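Haemagglutinin I (Physarum polycephalum, PDB 3A5P) is a slime-mould lectin that probably agglutinates cells by binding carbohydrate through a compact recognition domain of the legume-lectin fold. Local coordinates at residues Gln6-Ala11 / Thr77-Ala82. Residues are numbered along the deposited sequence; the frame is centred on the assembly and turned at random.
Sequences QIVDNA and TATFTA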
loop_
_atom_site.group_PDB
_atom_site.type_symbol
_atom_site.label_atom_id
_atom_site.label_comp_id
_atom_site.label_asym_id
_atom_site.label_seq_id
_atom_site.Cartn_x
_atom_site.Cartn_y
_atom_site.Cartn_z
ATOM N N GLN A 6 -12.119 9.273 -3.203
ATOM C CA GLN A 6 -11.780 10.705 -3.137
ATOM C C GLN A 6 -10.959 10.961 -1.887
ATOM O O GLN A 6 -11.235 10.403 -0.837
ATOM C CB GLN A 6 -13.043 11.549 -3.065
ATOM C CG GLN A 6 -13.743 11.691 -4.407
ATOM C CD GLN A 6 -13.019 12.674 -5.299
ATOM O OE1 GLN A 6 -12.655 13.789 -4.866
ATOM N NE2 GLN A 6 -12.778 12.272 -6.536
ATOM N N ILE A 7 -9.952 11.816 -1.988
ATOM C CA ILE A 7 -9.122 12.105 -0.813
ATOM C C ILE A 7 -9.175 13.602 -0.497
ATOM O O ILE A 7 -9.026 14.444 -1.395
ATOM C CB ILE A 7 -7.666 11.570 -0.973
ATOM C CG1 ILE A 7 -7.013 12.141 -2.238
ATOM C CG2 ILE A 7 -7.648 10.011 -0.979
ATOM C CD1 ILE A 7 -5.505 11.940 -2.327
ATOM N N VAL A 8 -9.456 13.923 0.765
ATOM C CA VAL A 8 -9.538 15.319 1.210
ATOM C C VAL A 8 -8.451 15.492 2.249
ATOM O O VAL A 8 -8.466 14.812 3.280
ATOM C CB VAL A 8 -10.941 15.682 1.808
ATOM C CG1 VAL A 8 -10.957 17.094 2.338
ATOM C CG2 VAL A 8 -12.061 15.488 0.764
ATOM N N ASP A 9 -7.499 16.377 1.949
ATOM C CA ASP A 9 -6.344 16.595 2.800
ATOM C C ASP A 9 -6.561 17.807 3.712
ATOM O O ASP A 9 -6.273 18.946 3.332
ATOM C CB ASP A 9 -5.103 16.795 1.928
ATOM C CG ASP A 9 -3.818 16.979 2.740
ATOM O OD1 ASP A 9 -3.823 16.817 3.977
ATOM O OD2 ASP A 9 -2.785 17.288 2.115
ATOM N N ASN A 10 -7.089 17.557 4.903
ATOM C CA ASN A 10 -7.176 18.606 5.922
ATOM C C ASN A 10 -6.120 18.427 7.004
ATOM O O ASN A 10 -6.309 18.838 8.152
ATOM C CB ASN A 10 -8.581 18.692 6.521
ATOM C CG ASN A 10 -9.593 19.212 5.526
ATOM O OD1 ASN A 10 -9.242 19.960 4.607
ATOM N ND2 ASN A 10 -10.836 18.768 5.652
ATOM N N ALA A 11 -5.007 17.812 6.621
ATOM C CA ALA A 11 -3.985 17.416 7.586
ATOM C C ALA A 11 -2.633 18.050 7.262
ATOM O O ALA A 11 -1.652 17.847 7.981
ATOM C CB ALA A 11 -3.868 15.901 7.641
ATOM N N THR A 77 -15.023 8.625 0.220
ATOM C CA THR A 77 -14.216 9.821 0.462
ATOM C C THR A 77 -13.466 9.653 1.777
ATOM O O THR A 77 -14.091 9.434 2.816
ATOM C CB THR A 77 -15.095 11.091 0.500
ATOM O OG1 THR A 77 -15.766 11.226 -0.763
ATOM C CG2 THR A 77 -14.201 12.337 0.755
ATOM N N ALA A 78 -12.134 9.751 1.721
ATOM C CA ALA A 78 -11.298 9.681 2.928
ATOM C C ALA A 78 -10.797 11.077 3.247
ATOM O O ALA A 78 -10.072 11.679 2.438
ATOM C CB ALA A 78 -10.130 8.714 2.727
ATOM N N THR A 79 -11.182 11.578 4.423
ATOM C CA THR A 79 -10.782 12.916 4.870
ATOM C C THR A 79 -9.723 12.798 5.961
ATOM O O THR A 79 -9.954 12.173 7.009
ATOM C CB THR A 79 -11.993 13.783 5.360
ATOM O OG1 THR A 79 -12.977 13.861 4.320
ATOM C CG2 THR A 79 -11.538 15.230 5.742
ATOM N N PHE A 80 -8.583 13.435 5.710
ATOM C CA PHE A 80 -7.437 13.368 6.603
ATOM C C PHE A 80 -7.333 14.585 7.499
ATOM O O PHE A 80 -7.449 15.694 7.033
ATOM C CB PHE A 80 -6.169 13.190 5.769
ATOM C CG PHE A 80 -6.100 11.841 5.122
ATOM C CD1 PHE A 80 -5.358 10.813 5.713
ATOM C CD2 PHE A 80 -6.838 11.577 3.969
ATOM C CE1 PHE A 80 -5.317 9.537 5.112
ATOM C CE2 PHE A 80 -6.827 10.294 3.366
ATOM C CZ PHE A 80 -6.065 9.287 3.948
ATOM N N THR A 81 -7.134 14.359 8.791
ATOM C CA THR A 81 -6.806 15.469 9.705
ATOM C C THR A 81 -5.562 15.096 10.514
ATOM O O THR A 81 -5.193 13.904 10.591
ATOM C CB THR A 81 -8.002 15.828 10.614
ATOM O OG1 THR A 81 -8.587 14.620 11.130
ATOM C CG2 THR A 81 -9.047 16.644 9.812
ATOM N N ALA A 82 -4.933 16.111 11.108
ATOM C CA ALA A 82 -3.671 15.948 11.828
ATOM C C ALA A 82 -3.786 14.877 12.915
ATOM O O ALA A 82 -4.866 14.670 13.500
ATOM C CB ALA A 82 -3.234 17.274 12.461
HETATM O O HOH W 1 -5.859 18.733 10.821
#
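Val8 bonds through both its backbone polar atoms to strand 77-81: its N donates to Ala78 O at 2.9 Å, and its O receives Phe80 N at 2.8 Å. With Ala78 N to Gln6 O (2.8 Å) these links establish the pairing as parallel, and the strand axes diverge by just 14°. Weaker CA-H...O contacts from Thr77, Ile7 and Thr79 use the same carbonyls.

The face of Ile7, Ala78 and Phe80 is the buried one, though Ile7 CG2 approaches Phe80 CE2 obliquely and no nearer than 4.4 Å. The Phe80 ring brings its edge, nearly in plane, to Val8 O, with CD2 at 3.7 Å, while Ala11 CB rests beside Phe80 CB. The other face, carrying Gln6, Val8, Thr77 and Thr79, is more open to solvent, yet its side chains touch more closely across the strands. There Val8 lies alongside Thr79, pointing the same way; with CG1 anti to the backbone N (chi1 176°), CG2 is left to meet Thr77 CG2 at 3.8 Å.

Pairing loosens toward the C-terminal ends. Asn10 N reaches Phe80 O by a weak bond bent to 126°, and beyond it a water bridges Asn10 O and Ala82 N. Asp9 OD1 accepts Ala11 N at 3.1 Å, closing an Asx turn; Leu13 N also donates to OD1 and Gly14 N to OD2.

Strand 3-10 is the outermost of its sheet within the chain, and 74-81 separates it from antiparallel 85-89. Ile7 and Phe80 face inward to Leu17 and Val32 of the five-stranded sheet, joining the two layers of the lectin sandwich.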